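Local coordinates for dehydrogenase (Chromobacterium violaceum, PDB 3Q2I), which probably oxidises UDP-linked N-acetylglucosaminuronic acid with the help of a dinucleotide cofactor, a step toward 2,3-diacetamido-2,3-dideoxy-D-mannuronic acid, at residues G99-M108 / K126-Q134. Numbering follows the deposited sequence.
With NAI (1,4-dihydronicotinamide adenine dinucleotide), chain B.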
loop_
_atom_site.group_PDB
_atom_site.type_symbol
_atom_site.label_atom_id
_atom_site.label_comp_id
_atom_site.label_asym_id
_atom_site.label_seq_id
_atom_site.Cartn_x
_atom_site.Cartn_y
_atom_site.Cartn_z
ATOM N N GLY A 99 -18.487 -5.112 41.986
ATOM C CA GLY A 99 -18.362 -4.020 42.947
ATOM C C GLY A 99 -17.045 -3.797 43.669
ATOM O O GLY A 99 -17.029 -3.082 44.673
ATOM N N PHE A 100 -15.923 -4.294 43.130
ATOM C CA PHE A 100 -14.609 -4.136 43.771
ATOM C C PHE A 100 -13.666 -3.227 42.993
ATOM O O PHE A 100 -13.648 -3.265 41.743
ATOM C CB PHE A 100 -13.915 -5.489 43.941
ATOM C CG PHE A 100 -14.680 -6.477 44.798
ATOM C CD1 PHE A 100 -14.449 -6.533 46.172
ATOM C CD2 PHE A 100 -15.632 -7.315 44.237
ATOM C CE1 PHE A 100 -15.159 -7.427 46.954
ATOM C CE2 PHE A 100 -16.366 -8.203 45.032
ATOM C CZ PHE A 100 -16.122 -8.247 46.385
ATOM N N HIS A 101 -12.905 -2.406 43.697
ATOM C CA HIS A 101 -11.643 -1.870 43.185
ATOM C C HIS A 101 -10.671 -2.991 42.865
ATOM O O HIS A 101 -10.677 -4.064 43.502
ATOM C CB HIS A 101 -11.000 -0.954 44.241
ATOM C CG HIS A 101 -11.932 0.073 44.793
ATOM N ND1 HIS A 101 -12.394 1.142 44.054
ATOM C CD2 HIS A 101 -12.497 0.193 46.023
ATOM C CE1 HIS A 101 -13.146 1.916 44.818
ATOM N NE2 HIS A 101 -13.246 1.347 46.008
ATOM N N VAL A 102 -9.888 -2.773 41.805
ATOM C CA VAL A 102 -8.988 -3.810 41.299
ATOM C C VAL A 102 -7.580 -3.253 41.280
ATOM O O VAL A 102 -7.338 -2.089 40.904
ATOM C CB VAL A 102 -9.415 -4.207 39.866
ATOM C CG1 VAL A 102 -8.297 -5.088 39.209
ATOM C CG2 VAL A 102 -10.738 -4.924 39.867
ATOM N N MET A 103 -6.601 -4.065 41.667
ATOM C CA MET A 103 -5.209 -3.704 41.459
ATOM C C MET A 103 -4.654 -4.811 40.570
ATOM O O MET A 103 -4.619 -5.958 40.999
ATOM C CB MET A 103 -4.390 -3.764 42.768
ATOM C CG MET A 103 -2.898 -3.526 42.530
ATOM S SD MET A 103 -1.861 -4.006 43.955
ATOM C CE MET A 103 -3.034 -3.386 45.133
ATOM N N THR A 104 -4.270 -4.509 39.332
ATOM C CA THR A 104 -3.788 -5.588 38.460
ATOM C C THR A 104 -2.275 -5.492 38.366
ATOM O O THR A 104 -1.699 -4.400 38.297
ATOM C CB THR A 104 -4.418 -5.520 37.024
ATOM O OG1 THR A 104 -3.844 -6.603 36.256
ATOM C CG2 THR A 104 -4.045 -4.165 36.378
ATOM N N GLU A 105 -1.597 -6.642 38.421
ATOM C CA GLU A 105 -0.200 -6.677 38.045
ATOM C C GLU A 105 -0.042 -6.263 36.559
ATOM O O GLU A 105 -1.022 -6.267 35.817
ATOM C CB GLU A 105 0.409 -8.041 38.298
ATOM C CG GLU A 105 1.148 -8.084 39.654
ATOM C CD GLU A 105 2.360 -7.203 39.734
ATOM O OE1 GLU A 105 2.930 -7.015 40.849
ATOM O OE2 GLU A 105 2.782 -6.581 38.734
ATOM N N LYS A 106 1.165 -5.855 36.226
ATOM C CA LYS A 106 1.504 -5.513 34.835
ATOM C C LYS A 106 1.772 -6.804 34.089
ATOM O O LYS A 106 2.104 -7.848 34.657
ATOM C CB LYS A 106 2.735 -4.611 34.816
ATOM C CG LYS A 106 4.011 -5.295 35.344
ATOM C CD LYS A 106 4.598 -6.306 34.355
ATOM C CE LYS A 106 6.115 -6.404 34.440
ATOM N NZ LYS A 106 6.725 -7.468 33.521
ATOM N N PRO A 107 1.692 -6.765 32.758
ATOM C CA PRO A 107 0.975 -5.668 32.097
ATOM C C PRO A 107 -0.519 -5.874 32.311
ATOM O O PRO A 107 -0.964 -6.977 32.628
ATOM C CB PRO A 107 1.296 -5.912 30.614
ATOM C CG PRO A 107 1.411 -7.435 30.501
ATOM C CD PRO A 107 2.021 -7.897 31.872
ATOM N N MET A 108 -1.293 -4.805 32.157
ATOM C CA MET A 108 -2.709 -4.891 32.445
ATOM C C MET A 108 -3.468 -5.838 31.525
ATOM O O MET A 108 -4.461 -6.434 31.907
ATOM C CB MET A 108 -3.392 -3.528 32.513
ATOM C CG MET A 108 -3.403 -2.862 31.122
ATOM S SD MET A 108 -3.764 -1.068 31.161
ATOM C CE MET A 108 -5.448 -1.080 31.738
ATOM N N LYS A 126 -17.669 2.744 38.675
ATOM C CA LYS A 126 -17.189 3.802 39.538
ATOM C C LYS A 126 -16.308 3.209 40.625
ATOM O O LYS A 126 -16.409 3.574 41.810
ATOM C CB LYS A 126 -18.369 4.592 40.121
ATOM C CG LYS A 126 -19.339 5.088 39.067
ATOM C CD LYS A 126 -20.497 5.899 39.657
ATOM C CE LYS A 126 -21.433 6.358 38.538
ATOM N NZ LYS A 126 -22.637 5.477 38.311
ATOM N N LYS A 127 -15.370 2.359 40.185
ATOM C CA LYS A 127 -14.380 1.781 41.086
ATOM C C LYS A 127 -13.015 1.981 40.472
ATOM O O LYS A 127 -12.900 2.127 39.244
ATOM C CB LYS A 127 -14.623 0.280 41.263
ATOM C CG LYS A 127 -15.980 -0.060 41.887
ATOM C CD LYS A 127 -15.941 0.285 43.372
ATOM C CE LYS A 127 -17.329 0.207 43.970
ATOM N NZ LYS A 127 -17.107 0.194 45.443
ATOM N N HIS A 128 -12.000 2.023 41.315
ATOM C CA HIS A 128 -10.616 2.197 40.860
ATOM C C HIS A 128 -10.092 0.963 40.152
ATOM O O HIS A 128 -10.447 -0.160 40.489
ATOM C CB HIS A 128 -9.682 2.510 42.031
ATOM C CG HIS A 128 -9.941 3.832 42.674
ATOM N ND1 HIS A 128 -9.530 5.028 42.125
ATOM C CD2 HIS A 128 -10.480 4.133 43.881
ATOM C CE1 HIS A 128 -9.845 6.013 42.946
ATOM N NE2 HIS A 128 -10.408 5.497 44.022
ATOM N N LEU A 129 -9.213 1.210 39.190
ATOM C CA LEU A 129 -8.364 0.163 38.615
ATOM C C LEU A 129 -6.940 0.706 38.774
ATOM O O LEU A 129 -6.540 1.700 38.153
ATOM C CB LEU A 129 -8.768 -0.050 37.142
ATOM C CG LEU A 129 -7.806 -0.958 36.358
ATOM C CD1 LEU A 129 -7.720 -2.348 36.949
ATOM C CD2 LEU A 129 -8.320 -1.030 34.919
ATOM N N PHE A 130 -6.149 0.083 39.649
ATOM C CA PHE A 130 -4.727 0.403 39.827
ATOM C C PHE A 130 -3.922 -0.587 39.002
ATOM O O PHE A 130 -4.317 -1.740 38.928
ATOM C CB PHE A 130 -4.341 0.121 41.299
ATOM C CG PHE A 130 -5.118 0.936 42.319
ATOM C CD1 PHE A 130 -4.588 2.179 42.714
ATOM C CD2 PHE A 130 -6.287 0.437 42.894
ATOM C CE1 PHE A 130 -5.251 2.959 43.723
ATOM C CE2 PHE A 130 -6.948 1.220 43.919
ATOM C CZ PHE A 130 -6.427 2.462 44.262
ATOM N N VAL A 131 -2.841 -0.114 38.378
ATOM C CA VAL A 131 -1.944 -1.004 37.619
ATOM C C VAL A 131 -0.611 -0.854 38.293
ATOM O O VAL A 131 -0.121 0.259 38.524
ATOM C CB VAL A 131 -1.859 -0.563 36.133
ATOM C CG1 VAL A 131 -0.878 -1.510 35.387
ATOM C CG2 VAL A 131 -3.248 -0.553 35.494
ATOM N N VAL A 132 0.031 -1.982 38.580
ATOM C CA VAL A 132 1.297 -1.980 39.296
ATOM C C VAL A 132 2.456 -1.601 38.416
ATOM O O VAL A 132 2.869 -2.410 37.582
ATOM C CB VAL A 132 1.553 -3.350 39.950
ATOM C CG1 VAL A 132 2.893 -3.307 40.639
ATOM C CG2 VAL A 132 0.409 -3.772 40.847
ATOM N N LYS A 133 2.967 -0.398 38.586
ATOM C CA LYS A 133 4.217 0.069 37.964
ATOM C C LYS A 133 5.162 0.522 39.092
ATOM O O LYS A 133 5.417 1.719 39.319
ATOM C CB LYS A 133 3.923 1.217 36.987
ATOM C CG LYS A 133 3.215 0.786 35.707
ATOM C CD LYS A 133 2.825 1.966 34.815
ATOM C CE LYS A 133 2.050 1.474 33.580
ATOM N NZ LYS A 133 3.104 0.992 32.609
ATOM N N GLN A 134 5.745 -0.471 39.746
ATOM C CA GLN A 134 6.455 -0.195 41.000
ATOM C C GLN A 134 7.839 0.402 40.778
ATOM O O GLN A 134 8.439 0.962 41.703
ATOM C CB GLN A 134 6.417 -1.446 41.885
ATOM C CG GLN A 134 7.507 -2.478 41.638
ATOM C CD GLN A 134 7.272 -3.298 40.406
ATOM O OE1 GLN A 134 6.257 -3.141 39.730
ATOM N NE2 GLN A 134 8.185 -4.221 40.136
HETATM P PA NAI B . 3.181 -17.550 38.307
HETATM O O1A NAI B . 3.014 -18.550 37.237
HETATM O O2A NAI B . 4.346 -17.737 39.377
HETATM O O5B NAI B . 1.868 -17.320 39.155
HETATM C C5B NAI B . 0.798 -18.032 38.600
HETATM C C4B NAI B . -0.311 -18.104 39.641
HETATM O O4B NAI B . -1.632 -17.864 39.124
HETATM C C3B NAI B . -0.168 -19.612 39.854
HETATM O O3B NAI B . -0.051 -19.917 41.251
HETATM C C2B NAI B . -1.351 -20.232 39.090
HETATM O O2B NAI B . -1.806 -21.473 39.613
HETATM C C1B NAI B . -2.374 -19.096 39.325
HETATM N N9A NAI B . -3.527 -19.161 38.457
HETATM C C8A NAI B . -3.524 -19.397 37.103
HETATM N N7A NAI B . -4.748 -19.305 36.665
HETATM C C5A NAI B . -5.595 -18.911 37.675
HETATM C C6A NAI B . -6.980 -18.674 37.799
HETATM N N6A NAI B . -7.839 -18.761 36.724
HETATM N N1A NAI B . -7.469 -18.345 39.006
HETATM C C2A NAI B . -6.660 -18.270 40.044
HETATM N N3A NAI B . -5.347 -18.484 40.009
HETATM C C4A NAI B . -4.799 -18.834 38.826
HETATM O O3 NAI B . 3.416 -16.136 37.613
HETATM P PN NAI B . 4.017 -14.844 38.214
HETATM O O1N NAI B . 5.463 -14.692 37.835
HETATM O O2N NAI B . 3.690 -14.602 39.708
HETATM O O5D NAI B . 3.462 -13.623 37.291
HETATM C C5D NAI B . 2.175 -13.265 37.738
HETATM C C4D NAI B . 1.734 -11.932 37.141
HETATM O O4D NAI B . 2.610 -10.957 37.731
HETATM C C3D NAI B . 2.003 -11.782 35.616
HETATM O O3D NAI B . 0.988 -10.907 35.118
HETATM C C2D NAI B . 3.346 -11.045 35.555
HETATM O O2D NAI B . 3.454 -10.209 34.405
HETATM C C1D NAI B . 3.321 -10.138 36.820
HETATM N N1N NAI B . 4.641 -9.806 37.307
HETATM C C2N NAI B . 4.937 -8.549 37.561
HETATM C C3N NAI B . 6.218 -8.149 37.963
HETATM C C7N NAI B . 6.526 -6.736 38.277
HETATM O O7N NAI B . 7.628 -6.223 38.214
HETATM N N7N NAI B . 5.524 -5.894 38.669
HETATM C C4N NAI B . 7.218 -9.141 37.991
HETATM C C5N NAI B . 6.832 -10.459 37.819
HETATM C C6N NAI B . 5.545 -10.780 37.467
HETATM O O HOH W 1 -19.207 -2.303 45.807
HETATM O O HOH W 2 -12.724 -1.893 39.541
#
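Val102 bonds His128 O through its N and Phe130 N through its O, and Thr104 likewise bonds Phe130 O and Val132 N, the last at 3.0 Å from Thr104 O. This ladder between segments 99-108 and 126-134 is the parallel pairing of a Rossmann beta-alpha-beta unit joined by helix 112-125. Where the ladder begins, a side chain replaces the backbone: His128 N donates to His101 ND1 (2.9 Å), the donor nitrogen lying within 1° of the His101 ring plane. Lys127 CD covers one face of that imidazole in a CH-pi contact, 3.8 Å from its centroid.

Apolar packing follows the sheet's alternation. Val102 CG1, anti to its own N (chi1 168°), meets Leu129 CD1 at 3.6 Å beneath helix 88-97, with Thr104 and Val131 side by side on the same face; on the other, Met103 CG touches Val132 CG2.

Beyond the carboxyl ends of the two strands, the segments hold the cofactor. Gln134 pairs with both NAI N7N (OE1, 3.0 Å) and NAI O7N (NE2), while Glu105 OE2 takes a second hydrogen of N7N (2.8 Å); His28 and His304 bind Glu105 OE1. Together these bonds should fix the rotation of the nicotinamide's amide.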